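PDB 6HVG: alternansucrase from Leuconostoc mesenteroides, which is a glycosyl hydrolase family 70 enzyme whose calcium-binding barrel core is accompanied along the chain by choline-binding and putative cell-wall-binding repeats. Local coordinates for residues L1281-Q1286 / S1307-K1312; Q380-Q385 / D1289-F1294; T411-Y416 / A1258-K1263; W1323-K1328 / R1343-S1348. All blocks are in the same frame, centred on the assembly; numbering follows the deposited sequence.

Residues 380-385 and then 411-416 come first along the chain, in its N-terminal third. More than 800 residues pass before 1258-1263 returns to close contact 3, which therefore lies wholly within the longer loop completed when 1289-1294 pairs with 380-385 in contact 2. Contact 1 opens at 1281-1286, before that pairing, and closes at 1307-1312, after it, so contacts 1 and 2 cross; they also touch, with centres about 11 Å apart. Contact 4 follows in series, a short-range packing of two C-terminal hairpins. Contacts 2 and 3 thus tie N-terminal segments to C-terminal ones, whereas contacts 1 and 4 join neighbouring loops and hairpins near the C terminus.

Contact 1. Residues L1281-Q1286 / S1307-K1312; sequences LPLQLQ and SGYQAK
Leu1283, Ser1307 and Tyr1309 carry most of this meeting of two loops. The backbone N of Leu1283 donates to Ser1307 O at 3.1 Å in a nearly straight bond (168° at the hydrogen). With CG beside the backbone N (chi1 -65°), the leucine side chain spreads over the same carbonyl, CG lying 3.4 Å from Ser1307 O. Its CD1 continues to Gly1308 O, while CD2 reaches the hydroxyl end of Tyr1309; CD1 also stands above one face of that ring, toward its rim. The tyrosine OH donates to Leu1281 O, modelled 2.5 Å away at the ring edge and almost in line with the carbonyl bond. A water donates a hydrogen bond to Tyr1309 OH at 3.1 Å, so the hydroxyl donates to one partner and accepts from another. Ser1307 turns its CB and OG against the Pro1282 ring, OG to CB 3.5 Å, while the hydroxyl itself is hydrogen-bonded to Trp443 NE1. These two irregular loops flank the strands from 1291-1292 to 1301-1304, in a part of the chain that, on the U-shaped path of family 70 enzymes, probably completes a domain with N-terminal residues.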
loop_
_atom_site.group_PDB
_atom_site.type_symbol
_atom_site.label_atom_id
_atom_site.label_comp_id
_atom_site.label_asym_id
_atom_site.label_seq_id
_atom_site.Cartn_x
_atom_site.Cartn_y
_atom_site.Cartn_z
ATOM N N LEU A 1281 -38.868 7.389 13.655
ATOM C CA LEU A 1281 -39.077 6.306 12.700
ATOM C C LEU A 1281 -39.851 6.814 11.500
ATOM O O LEU A 1281 -40.452 7.882 11.564
ATOM C CB LEU A 1281 -39.860 5.180 13.339
ATOM C CG LEU A 1281 -39.105 4.311 14.320
ATOM C CD1 LEU A 1281 -40.105 3.608 15.239
ATOM C CD2 LEU A 1281 -38.208 3.318 13.600
ATOM N N PRO A 1282 -39.843 6.055 10.392
ATOM C CA PRO A 1282 -40.739 6.390 9.311
ATOM C C PRO A 1282 -42.162 6.282 9.812
ATOM O O PRO A 1282 -42.429 5.442 10.654
ATOM C CB PRO A 1282 -40.460 5.309 8.263
ATOM C CG PRO A 1282 -39.132 4.750 8.601
ATOM C CD PRO A 1282 -39.035 4.863 10.088
ATOM N N LEU A 1283 -43.062 7.119 9.313
ATOM C CA LEU A 1283 -44.428 7.148 9.840
ATOM C C LEU A 1283 -45.211 5.869 9.545
ATOM O O LEU A 1283 -46.099 5.535 10.303
ATOM C CB LEU A 1283 -45.174 8.384 9.326
ATOM C CG LEU A 1283 -44.654 9.764 9.785
ATOM C CD1 LEU A 1283 -45.318 10.852 8.970
ATOM C CD2 LEU A 1283 -44.880 10.014 11.243
ATOM N N GLN A 1284 -44.889 5.151 8.466
ATOM C CA GLN A 1284 -45.572 3.886 8.134
ATOM C C GLN A 1284 -45.439 2.914 9.295
ATOM O O GLN A 1284 -46.370 2.134 9.582
ATOM C CB GLN A 1284 -44.933 3.161 6.931
ATOM C CG GLN A 1284 -44.819 3.928 5.644
ATOM C CD GLN A 1284 -43.668 4.879 5.633
ATOM O OE1 GLN A 1284 -43.343 5.505 6.655
ATOM N NE2 GLN A 1284 -43.053 5.025 4.462
ATOM N N LEU A 1285 -44.259 2.909 9.909
ATOM C CA LEU A 1285 -43.937 1.946 10.931
ATOM C C LEU A 1285 -44.650 2.223 12.234
ATOM O O LEU A 1285 -44.810 1.292 13.021
ATOM C CB LEU A 1285 -42.430 1.868 11.161
ATOM C CG LEU A 1285 -41.614 1.080 10.123
ATOM C CD1 LEU A 1285 -42.169 -0.307 9.866
ATOM C CD2 LEU A 1285 -41.585 1.818 8.830
ATOM N N GLN A 1286 -45.120 3.454 12.444
ATOM C CA GLN A 1286 -45.902 3.801 13.638
ATOM C C GLN A 1286 -47.403 3.866 13.396
ATOM O O GLN A 1286 -48.150 4.400 14.217
ATOM C CB GLN A 1286 -45.457 5.143 14.170
ATOM C CG GLN A 1286 -43.995 5.229 14.530
ATOM C CD GLN A 1286 -43.656 6.605 15.048
ATOM O OE1 GLN A 1286 -43.984 7.615 14.422
ATOM N NE2 GLN A 1286 -43.034 6.658 16.217
ATOM N N SER A 1307 -40.916 8.429 4.010
ATOM C CA SER A 1307 -41.214 8.279 5.414
ATOM C C SER A 1307 -42.221 9.310 5.921
ATOM O O SER A 1307 -42.598 9.292 7.094
ATOM C CB SER A 1307 -39.924 8.400 6.225
ATOM O OG SER A 1307 -39.001 7.383 5.858
ATOM N N GLY A 1308 -42.679 10.187 5.047
ATOM C CA GLY A 1308 -43.735 11.119 5.390
ATOM C C GLY A 1308 -43.347 12.477 5.922
ATOM O O GLY A 1308 -44.205 13.163 6.454
ATOM N N TYR A 1309 -42.094 12.886 5.775
ATOM C CA TYR A 1309 -41.642 14.163 6.365
ATOM C C TYR A 1309 -41.293 15.182 5.302
ATOM O O TYR A 1309 -40.903 14.816 4.196
ATOM C CB TYR A 1309 -40.453 13.941 7.253
ATOM C CG TYR A 1309 -40.706 12.950 8.342
ATOM C CD1 TYR A 1309 -41.423 13.302 9.468
ATOM C CD2 TYR A 1309 -40.199 11.643 8.261
ATOM C CE1 TYR A 1309 -41.634 12.393 10.504
ATOM C CE2 TYR A 1309 -40.409 10.717 9.289
ATOM C CZ TYR A 1309 -41.135 11.104 10.409
ATOM O OH TYR A 1309 -41.379 10.223 11.430
ATOM N N GLN A 1310 -41.473 16.460 5.621
ATOM C CA GLN A 1310 -41.224 17.523 4.676
ATOM C C GLN A 1310 -39.749 17.807 4.508
ATOM O O GLN A 1310 -39.008 17.831 5.483
ATOM C CB GLN A 1310 -41.928 18.800 5.116
ATOM C CG GLN A 1310 -42.070 19.806 3.967
ATOM C CD GLN A 1310 -42.676 21.122 4.380
ATOM O OE1 GLN A 1310 -43.087 21.288 5.525
ATOM N NE2 GLN A 1310 -42.718 22.078 3.449
ATOM N N ALA A 1311 -39.338 18.031 3.261
ATOM C CA ALA A 1311 -37.955 18.369 2.942
ATOM C C ALA A 1311 -37.689 19.810 3.311
ATOM O O ALA A 1311 -38.295 20.725 2.764
ATOM C CB ALA A 1311 -37.689 18.157 1.446
ATOM N N LYS A 1312 -36.772 20.013 4.234
ATOM C CA LYS A 1312 -36.278 21.350 4.585
ATOM C C LYS A 1312 -34.777 21.333 4.674
ATOM O O LYS A 1312 -34.214 20.463 5.333
ATOM C CB LYS A 1312 -36.807 21.819 5.949
ATOM C CG LYS A 1312 -38.303 21.851 6.040
ATOM C CD LYS A 1312 -38.774 22.558 7.297
ATOM C CE LYS A 1312 -40.287 22.700 7.251
ATOM N NZ LYS A 1312 -40.843 23.351 8.454
HETATM O O HOH W 1 -41.330 9.582 14.481
#

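Contact 2. Residues Q380-Q385 / D1289-F1294; sequences QGLVSQ and DAQTGF
The carbonyl O of Gln380 accepts a hydrogen bond from the backbone N of Phe1294 at 2.9 Å and also sits at the edge of the Phe1294 ring, in its plane, nearest CD1. Just past the corner at Gly1293, this bond flanks a two-stranded antiparallel ribbon (383-384 with 1291-1292) that joins segments some 900 residues apart, consistent with the U-shaped chain path of family 70 enzymes, in which N- and C-terminal parts build common domains. Val383 and Thr1292 form its hydrogen-bonded pair, with Val383 N to Thr1292 O at 3.1 Å and Thr1292 N to Val383 O at 3.0 Å. Their side chains run side by side on one face. Ser384 and Gln1291, the non-hydrogen-bonded pair, face the other way. There Ser384 OG lies anti to the backbone N (chi1 -168°), which turns it to the Asp1289 carboxylate and lets it donate to OD1; the modelled separation is very short and its value doubtful. Gly1293, with no side chain, lets the two backbones come close at the corner. Beyond the pair, Gln385 N donates to Ala1290 O at 3.2 Å. Asn478 and Ile1306 O anchor the Gln385 amide, and its CD rests 3.7 Å from Thr1292 CG2.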
loop_
_atom_site.group_PDB
_atom_site.type_symbol
_atom_site.label_atom_id
_atom_site.label_comp_id
_atom_site.label_asym_id
_atom_site.label_seq_id
_atom_site.Cartn_x
_atom_site.Cartn_y
_atom_site.Cartn_z
ATOM N N GLN A 380 -44.081 12.718 -9.598
ATOM C CA GLN A 380 -44.716 12.112 -8.414
ATOM C C GLN A 380 -45.469 13.167 -7.573
ATOM O O GLN A 380 -44.857 13.970 -6.904
ATOM C CB GLN A 380 -43.649 11.392 -7.556
ATOM C CG GLN A 380 -44.161 10.677 -6.301
ATOM C CD GLN A 380 -45.142 9.555 -6.604
ATOM O OE1 GLN A 380 -44.833 8.628 -7.371
ATOM N NE2 GLN A 380 -46.338 9.619 -5.999
ATOM N N GLY A 381 -46.795 13.159 -7.640
ATOM C CA GLY A 381 -47.643 14.117 -6.901
ATOM C C GLY A 381 -47.776 13.650 -5.467
ATOM O O GLY A 381 -47.410 12.503 -5.146
ATOM N N LEU A 382 -48.309 14.503 -4.596
ATOM C CA LEU A 382 -48.432 14.096 -3.196
ATOM C C LEU A 382 -49.449 12.952 -3.111
ATOM O O LEU A 382 -50.554 13.078 -3.623
ATOM C CB LEU A 382 -48.828 15.270 -2.304
ATOM C CG LEU A 382 -48.683 15.043 -0.801
ATOM C CD1 LEU A 382 -47.227 14.752 -0.414
ATOM C CD2 LEU A 382 -49.162 16.283 -0.055
ATOM N N VAL A 383 -49.050 11.836 -2.517
ATOM C CA VAL A 383 -49.948 10.715 -2.335
ATOM C C VAL A 383 -49.841 10.166 -0.930
ATOM O O VAL A 383 -48.801 10.207 -0.308
ATOM C CB VAL A 383 -49.735 9.559 -3.335
ATOM C CG1 VAL A 383 -50.039 10.015 -4.746
ATOM C CG2 VAL A 383 -48.355 8.961 -3.218
ATOM N N SER A 384 -50.951 9.648 -0.444
ATOM C CA SER A 384 -51.009 8.986 0.839
ATOM C C SER A 384 -50.678 7.513 0.666
ATOM O O SER A 384 -51.118 6.874 -0.288
ATOM C CB SER A 384 -52.411 9.124 1.407
ATOM O OG SER A 384 -52.446 8.734 2.765
ATOM N N GLN A 385 -49.891 6.975 1.577
ATOM C CA GLN A 385 -49.450 5.611 1.446
ATOM C C GLN A 385 -50.246 4.644 2.295
ATOM O O GLN A 385 -50.240 3.436 2.010
ATOM C CB GLN A 385 -47.961 5.536 1.787
ATOM C CG GLN A 385 -47.083 6.210 0.735
ATOM C CD GLN A 385 -45.622 5.899 0.886
ATOM O OE1 GLN A 385 -45.083 5.064 0.175
ATOM N NE2 GLN A 385 -44.978 6.577 1.833
ATOM N N ASP A 1289 -49.975 8.095 8.829
ATOM C CA ASP A 1289 -50.048 8.285 7.389
ATOM C C ASP A 1289 -48.858 9.053 6.853
ATOM O O ASP A 1289 -48.587 10.163 7.296
ATOM C CB ASP A 1289 -51.314 9.042 7.022
ATOM C CG ASP A 1289 -51.453 9.257 5.522
ATOM O OD1 ASP A 1289 -51.019 8.408 4.719
ATOM O OD2 ASP A 1289 -52.035 10.279 5.136
ATOM N N ALA A 1290 -48.130 8.421 5.941
ATOM C CA ALA A 1290 -46.936 8.981 5.360
ATOM C C ALA A 1290 -47.281 9.435 3.968
ATOM O O ALA A 1290 -47.665 8.626 3.152
ATOM C CB ALA A 1290 -45.831 7.925 5.315
ATOM N N GLN A 1291 -47.170 10.724 3.692
ATOM C CA GLN A 1291 -47.470 11.214 2.371
ATOM C C GLN A 1291 -46.172 11.500 1.689
ATOM O O GLN A 1291 -45.222 11.991 2.315
ATOM C CB GLN A 1291 -48.319 12.472 2.459
ATOM C CG GLN A 1291 -49.670 12.196 3.068
ATOM C CD GLN A 1291 -50.496 13.447 3.214
ATOM O OE1 GLN A 1291 -50.052 14.432 3.815
ATOM N NE2 GLN A 1291 -51.712 13.413 2.681
ATOM N N THR A 1292 -46.116 11.214 0.401
ATOM C CA THR A 1292 -44.858 11.359 -0.300
ATOM C C THR A 1292 -45.055 11.940 -1.676
ATOM O O THR A 1292 -45.965 11.550 -2.385
ATOM C CB THR A 1292 -44.081 10.028 -0.324
ATOM O OG1 THR A 1292 -42.822 10.196 -0.971
ATOM C CG2 THR A 1292 -44.865 8.965 -1.034
ATOM N N GLY A 1293 -44.185 12.869 -2.054
ATOM C CA GLY A 1293 -44.235 13.438 -3.370
ATOM C C GLY A 1293 -44.052 14.921 -3.331
ATOM O O GLY A 1293 -43.900 15.528 -2.246
ATOM N N PHE A 1294 -44.097 15.512 -4.518
ATOM C CA PHE A 1294 -43.992 16.931 -4.691
ATOM C C PHE A 1294 -45.403 17.529 -4.760
ATOM O O PHE A 1294 -46.227 17.075 -5.532
ATOM C CB PHE A 1294 -43.284 17.230 -6.008
ATOM C CG PHE A 1294 -41.909 16.683 -6.103
ATOM C CD1 PHE A 1294 -41.709 15.383 -6.462
ATOM C CD2 PHE A 1294 -40.783 17.489 -5.881
ATOM C CE1 PHE A 1294 -40.420 14.874 -6.567
ATOM C CE2 PHE A 1294 -39.497 16.981 -5.988
ATOM C CZ PHE A 1294 -39.322 15.671 -6.324
#

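Contact 3. Residues T411-Y416 / A1258-K1263; sequences TADTWY and AYYVLK
Tyr1260 packs against the type I beta turn Thr411-Thr414, joining an N-terminal loop to a C-terminal one, as expected where the family 70 chain runs out and back through shared domains. From CB the tyrosine extends with CG anti to the backbone N (chi1 -180°), which carries the ring along the turn. CD1 meets Ala412 CB at 4.0 Å. Along the other edge, CD2 and CE2 lie against Thr411, whose CG2 is 3.7 Å from CE2. Thr411 CB stands over the ring face that also carries Ala412 N, a CH-pi contact 3.9 Å from the centroid and 22° off the normal. Farther out, CE1 and CZ approach Asp413 OD1. At the tip, the hydroxyl is modelled as donating to Asp413 OD2, which lies in the ring plane at its edge, but the atoms are crowded there and the exact placement is doubtful. The carboxylate plane is turned 66° from the ring. Thr411 OG1 donates to Asp413 OD1 at 2.6 Å, giving the carboxylate a second anchor within the turn. On the backbone, Tyr1260 O accepts a weak hydrogen bond from Ala412 N, and Leu1262 lays its CG and CD1 on the Thr411 carbonyl group. Thr411 N is held by Thr414 OG1 at 2.9 Å.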
loop_
_atom_site.group_PDB
_atom_site.type_symbol
_atom_site.label_atom_id
_atom_site.label_comp_id
_atom_site.label_asym_id
_atom_site.label_seq_id
_atom_site.Cartn_x
_atom_site.Cartn_y
_atom_site.Cartn_z
ATOM N N THR A 411 -30.166 -0.225 10.364
ATOM C CA THR A 411 -29.305 -0.492 9.230
ATOM C C THR A 411 -30.114 -1.051 8.063
ATOM O O THR A 411 -31.224 -1.476 8.240
ATOM C CB THR A 411 -28.132 -1.470 9.615
ATOM O OG1 THR A 411 -28.630 -2.740 10.050
ATOM C CG2 THR A 411 -27.285 -0.896 10.743
ATOM N N ALA A 412 -29.531 -1.067 6.877
ATOM C CA ALA A 412 -30.218 -1.571 5.686
ATOM C C ALA A 412 -30.727 -3.025 5.851
ATOM O O ALA A 412 -31.800 -3.382 5.353
ATOM C CB ALA A 412 -29.298 -1.472 4.470
ATOM N N ASP A 413 -29.955 -3.845 6.557
ATOM C CA ASP A 413 -30.273 -5.265 6.751
ATOM C C ASP A 413 -30.980 -5.526 8.079
ATOM O O ASP A 413 -31.088 -6.668 8.538
ATOM C CB ASP A 413 -28.992 -6.102 6.659
ATOM C CG ASP A 413 -27.935 -5.674 7.676
ATOM O OD1 ASP A 413 -28.165 -4.719 8.439
ATOM O OD2 ASP A 413 -26.877 -6.296 7.711
ATOM N N THR A 414 -31.466 -4.457 8.717
ATOM C CA THR A 414 -32.321 -4.562 9.917
ATOM C C THR A 414 -33.579 -5.343 9.628
ATOM O O THR A 414 -34.217 -5.151 8.589
ATOM C CB THR A 414 -32.761 -3.169 10.432
ATOM O OG1 THR A 414 -31.695 -2.559 11.152
ATOM C CG2 THR A 414 -33.949 -3.278 11.391
ATOM N N TRP A 415 -33.918 -6.227 10.561
ATOM C CA TRP A 415 -35.212 -6.870 10.615
ATOM C C TRP A 415 -35.958 -6.305 11.818
ATOM O O TRP A 415 -35.331 -5.935 12.819
ATOM C CB TRP A 415 -35.040 -8.386 10.743
ATOM C CG TRP A 415 -34.591 -9.064 9.474
ATOM C CD1 TRP A 415 -33.686 -8.593 8.562
ATOM C CD2 TRP A 415 -35.020 -10.341 8.989
ATOM N NE1 TRP A 415 -33.554 -9.479 7.538
ATOM C CE2 TRP A 415 -34.359 -10.564 7.777
ATOM C CE3 TRP A 415 -35.904 -11.311 9.458
ATOM C CZ2 TRP A 415 -34.552 -11.729 7.020
ATOM C CZ3 TRP A 415 -36.101 -12.474 8.701
ATOM C CH2 TRP A 415 -35.417 -12.670 7.509
ATOM N N TYR A 416 -37.288 -6.229 11.705
ATOM C CA TYR A 416 -38.145 -5.710 12.769
ATOM C C TYR A 416 -39.329 -6.642 13.019
ATOM O O TYR A 416 -39.551 -7.584 12.257
ATOM C CB TYR A 416 -38.619 -4.280 12.456
ATOM C CG TYR A 416 -39.742 -4.177 11.457
ATOM C CD1 TYR A 416 -39.550 -4.497 10.131
ATOM C CD2 TYR A 416 -41.015 -3.754 11.850
ATOM C CE1 TYR A 416 -40.586 -4.408 9.217
ATOM C CE2 TYR A 416 -42.053 -3.650 10.937
ATOM C CZ TYR A 416 -41.832 -3.979 9.624
ATOM O OH TYR A 416 -42.858 -3.881 8.710
ATOM N N ALA A 1258 -21.801 4.567 2.766
ATOM C CA ALA A 1258 -21.952 5.855 3.411
ATOM C C ALA A 1258 -23.268 5.965 4.180
ATOM O O ALA A 1258 -23.355 6.697 5.173
ATOM C CB ALA A 1258 -21.868 6.961 2.380
ATOM N N TYR A 1259 -24.306 5.257 3.717
ATOM C CA TYR A 1259 -25.639 5.355 4.353
ATOM C C TYR A 1259 -26.237 3.991 4.663
ATOM O O TYR A 1259 -27.404 3.746 4.411
ATOM C CB TYR A 1259 -26.577 6.201 3.489
ATOM C CG TYR A 1259 -26.054 7.603 3.287
ATOM C CD1 TYR A 1259 -26.086 8.515 4.329
ATOM C CD2 TYR A 1259 -25.505 8.012 2.063
ATOM C CE1 TYR A 1259 -25.594 9.795 4.170
ATOM C CE2 TYR A 1259 -25.014 9.299 1.888
ATOM C CZ TYR A 1259 -25.061 10.186 2.947
ATOM O OH TYR A 1259 -24.568 11.469 2.798
ATOM N N TYR A 1260 -25.415 3.098 5.205
ATOM C CA TYR A 1260 -25.865 1.820 5.752
ATOM C C TYR A 1260 -26.633 2.075 7.052
ATOM O O TYR A 1260 -27.513 1.299 7.406
ATOM C CB TYR A 1260 -24.647 0.929 5.999
ATOM C CG TYR A 1260 -24.917 -0.445 6.560
ATOM C CD1 TYR A 1260 -25.562 -1.398 5.807
ATOM C CD2 TYR A 1260 -24.483 -0.799 7.829
ATOM C CE1 TYR A 1260 -25.787 -2.652 6.307
ATOM C CE2 TYR A 1260 -24.713 -2.055 8.345
ATOM C CZ TYR A 1260 -25.364 -2.974 7.586
ATOM O OH TYR A 1260 -25.601 -4.235 8.100
ATOM N N VAL A 1261 -26.277 3.152 7.754
ATOM C CA VAL A 1261 -27.054 3.644 8.886
ATOM C C VAL A 1261 -28.177 4.503 8.315
ATOM O O VAL A 1261 -27.915 5.497 7.644
ATOM C CB VAL A 1261 -26.217 4.506 9.839
ATOM C CG1 VAL A 1261 -27.068 4.992 11.015
ATOM C CG2 VAL A 1261 -25.005 3.741 10.360
ATOM N N LEU A 1262 -29.424 4.116 8.577
ATOM C CA LEU A 1262 -30.570 4.643 7.837
ATOM C C LEU A 1262 -31.015 6.023 8.269
ATOM O O LEU A 1262 -31.016 6.360 9.445
ATOM C CB LEU A 1262 -31.739 3.683 7.931
ATOM C CG LEU A 1262 -31.462 2.316 7.311
ATOM C CD1 LEU A 1262 -32.573 1.324 7.606
ATOM C CD2 LEU A 1262 -31.275 2.477 5.822
ATOM N N LYS A 1263 -31.421 6.795 7.266
ATOM C CA LYS A 1263 -31.591 8.231 7.362
ATOM C C LYS A 1263 -32.772 8.657 6.506
ATOM O O LYS A 1263 -33.082 8.006 5.514
ATOM C CB LYS A 1263 -30.296 8.853 6.856
ATOM C CG LYS A 1263 -30.116 10.360 6.944
ATOM C CD LYS A 1263 -29.181 10.809 5.828
ATOM C CE LYS A 1263 -28.577 12.190 5.981
ATOM N NZ LYS A 1263 -27.904 12.579 4.707
#

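Contact 4. Residues W1323-K1328 / R1343-S1348; sequences WYYFDK and RTVETS
Apolar packing dominates between Tyr1325 and Val1345, whose side chains approach from opposite directions. Val1345 CG1 sits over one face of the tyrosine ring, 3.5 Å from the centroid and 16° off the normal, a CH-pi contact displaced slightly toward the CZ side. Tyr1325 CG is anti to the backbone N (chi1 177°), which sends the ring straight across to the valine. Polar groups touch the ring without bonding to it: Thr1347 OG1 passes 3.7 Å from CE1, and Arg1343 NH1 lies 3.9 Å from CE2 with its guanidinium plane tilted 49° to the ring. The tyrosine hydroxyl is satisfied by Asp1313, and Phe1315 meets the ring obliquely. As for charge, Asp1327 OD2 and Arg1343 NH2 remain 5.1 Å apart, so attraction between them is probably modest; Asp1327 OD1 accepts a hydrogen bond from Tyr1331 N. No hydrogen bond joins the two strands. They belong to separate hairpins, 1314-1317/1323-1326 and 1342-1345/1354-1357, packed through side chains, an aromatic-rich hairpin succession like that of choline-binding and cell-wall-binding repeats.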
loop_
_atom_site.group_PDB
_atom_site.type_symbol
_atom_site.label_atom_id
_atom_site.label_comp_id
_atom_site.label_asym_id
_atom_site.label_seq_id
_atom_site.Cartn_x
_atom_site.Cartn_y
_atom_site.Cartn_z
ATOM N N TRP A 1323 -32.171 16.924 -9.781
ATOM C CA TRP A 1323 -31.878 17.318 -8.410
ATOM C C TRP A 1323 -32.487 18.655 -8.092
ATOM O O TRP A 1323 -32.549 19.543 -8.949
ATOM C CB TRP A 1323 -30.366 17.376 -8.173
ATOM C CG TRP A 1323 -29.759 16.036 -7.964
ATOM C CD1 TRP A 1323 -29.318 15.170 -8.936
ATOM C CD2 TRP A 1323 -29.543 15.379 -6.713
ATOM N NE1 TRP A 1323 -28.821 14.038 -8.358
ATOM C CE2 TRP A 1323 -28.938 14.137 -6.996
ATOM C CE3 TRP A 1323 -29.766 15.734 -5.376
ATOM C CZ2 TRP A 1323 -28.596 13.228 -5.996
ATOM C CZ3 TRP A 1323 -29.396 14.828 -4.375
ATOM C CH2 TRP A 1323 -28.827 13.592 -4.697
ATOM N N TYR A 1324 -32.917 18.797 -6.836
ATOM C CA TYR A 1324 -33.532 20.026 -6.323
ATOM C C TYR A 1324 -32.961 20.391 -4.955
ATOM O O TYR A 1324 -32.491 19.517 -4.223
ATOM C CB TYR A 1324 -35.039 19.810 -6.180
ATOM C CG TYR A 1324 -35.689 19.298 -7.442
ATOM C CD1 TYR A 1324 -35.753 17.942 -7.699
ATOM C CD2 TYR A 1324 -36.214 20.173 -8.374
ATOM C CE1 TYR A 1324 -36.327 17.465 -8.849
ATOM C CE2 TYR A 1324 -36.800 19.712 -9.526
ATOM C CZ TYR A 1324 -36.853 18.363 -9.762
ATOM O OH TYR A 1324 -37.423 17.910 -10.924
ATOM N N TYR A 1325 -33.007 21.676 -4.617
ATOM C CA TYR A 1325 -32.693 22.112 -3.263
ATOM C C TYR A 1325 -33.925 22.758 -2.605
ATOM O O TYR A 1325 -34.562 23.636 -3.177
ATOM C CB TYR A 1325 -31.535 23.108 -3.271
ATOM C CG TYR A 1325 -31.255 23.627 -1.906
ATOM C CD1 TYR A 1325 -30.763 22.788 -0.912
ATOM C CD2 TYR A 1325 -31.523 24.930 -1.569
ATOM C CE1 TYR A 1325 -30.552 23.250 0.370
ATOM C CE2 TYR A 1325 -31.307 25.393 -0.288
ATOM C CZ TYR A 1325 -30.835 24.547 0.667
ATOM O OH TYR A 1325 -30.591 25.009 1.934
ATOM N N PHE A 1326 -34.242 22.304 -1.398
ATOM C CA PHE A 1326 -35.330 22.848 -0.621
ATOM C C PHE A 1326 -34.766 23.671 0.526
ATOM O O PHE A 1326 -33.982 23.155 1.332
ATOM C CB PHE A 1326 -36.240 21.711 -0.084
ATOM C CG PHE A 1326 -37.051 21.053 -1.154
ATOM C CD1 PHE A 1326 -36.472 20.154 -2.008
ATOM C CD2 PHE A 1326 -38.382 21.366 -1.334
ATOM C CE1 PHE A 1326 -37.205 19.563 -3.014
ATOM C CE2 PHE A 1326 -39.120 20.777 -2.337
ATOM C CZ PHE A 1326 -38.533 19.877 -3.182
ATOM N N ASP A 1327 -35.199 24.931 0.611
ATOM C CA ASP A 1327 -34.686 25.885 1.606
ATOM C C ASP A 1327 -35.166 25.603 3.026
ATOM O O ASP A 1327 -35.937 24.666 3.267
ATOM C CB ASP A 1327 -34.992 27.333 1.173
ATOM C CG ASP A 1327 -36.493 27.659 1.102
ATOM O OD1 ASP A 1327 -37.285 27.089 1.883
ATOM O OD2 ASP A 1327 -36.885 28.514 0.271
ATOM N N LYS A 1328 -34.701 26.415 3.966
ATOM C CA LYS A 1328 -35.109 26.292 5.357
ATOM C C LYS A 1328 -36.619 26.319 5.537
ATOM O O LYS A 1328 -37.154 25.597 6.377
ATOM C CB LYS A 1328 -34.507 27.425 6.162
ATOM C CG LYS A 1328 -32.995 27.417 6.366
ATOM C CD LYS A 1328 -32.557 28.678 7.113
ATOM C CE LYS A 1328 -33.169 29.984 6.552
ATOM N NZ LYS A 1328 -32.727 31.205 7.274
ATOM N N ARG A 1343 -27.600 30.546 -7.179
ATOM C CA ARG A 1343 -27.867 30.732 -5.768
ATOM C C ARG A 1343 -26.787 30.088 -4.937
ATOM O O ARG A 1343 -26.318 28.997 -5.241
ATOM C CB ARG A 1343 -29.217 30.125 -5.374
ATOM C CG ARG A 1343 -29.746 30.578 -3.987
ATOM C CD ARG A 1343 -30.884 29.695 -3.551
ATOM N NE ARG A 1343 -31.608 30.074 -2.334
ATOM C CZ ARG A 1343 -31.255 29.711 -1.109
ATOM N NH1 ARG A 1343 -30.126 29.062 -0.874
ATOM N NH2 ARG A 1343 -32.021 30.041 -0.095
ATOM N N THR A 1344 -26.416 30.780 -3.867
ATOM C CA THR A 1344 -25.482 30.278 -2.875
ATOM C C THR A 1344 -26.256 29.486 -1.867
ATOM O O THR A 1344 -27.168 30.000 -1.269
ATOM C CB THR A 1344 -24.797 31.444 -2.160
ATOM O OG1 THR A 1344 -24.002 32.160 -3.107
ATOM C CG2 THR A 1344 -23.925 30.962 -1.021
ATOM N N VAL A 1345 -25.869 28.240 -1.661
ATOM C CA VAL A 1345 -26.534 27.348 -0.731
ATOM C C VAL A 1345 -25.648 27.042 0.476
ATOM O O VAL A 1345 -24.526 26.617 0.311
ATOM C CB VAL A 1345 -26.908 26.015 -1.447
ATOM C CG1 VAL A 1345 -27.653 25.071 -0.517
ATOM C CG2 VAL A 1345 -27.738 26.285 -2.694
ATOM N N GLU A 1346 -26.184 27.245 1.682
ATOM C CA GLU A 1346 -25.577 26.804 2.946
ATOM C C GLU A 1346 -26.487 25.789 3.650
ATOM O O GLU A 1346 -27.528 26.179 4.128
ATOM C CB GLU A 1346 -25.351 28.011 3.856
ATOM C CG GLU A 1346 -24.162 28.883 3.439
ATOM C CD GLU A 1346 -24.000 30.151 4.307
ATOM O OE1 GLU A 1346 -25.022 30.730 4.744
ATOM O OE2 GLU A 1346 -22.846 30.568 4.571
ATOM N N THR A 1347 -26.087 24.511 3.705
ATOM C CA THR A 1347 -26.920 23.389 4.195
ATOM C C THR A 1347 -26.360 22.747 5.444
ATOM O O THR A 1347 -25.167 22.847 5.714
ATOM C CB THR A 1347 -27.050 22.248 3.151
ATOM O OG1 THR A 1347 -27.200 22.817 1.863
ATOM C CG2 THR A 1347 -28.288 21.333 3.388
ATOM N N SER A 1348 -27.234 22.063 6.187
ATOM C CA SER A 1348 -26.823 21.165 7.277
ATOM C C SER A 1348 -25.732 20.190 6.821
ATOM O O SER A 1348 -24.779 19.951 7.557
ATOM C CB SER A 1348 -28.028 20.371 7.838
ATOM O OG SER A 1348 -28.667 19.557 6.863
#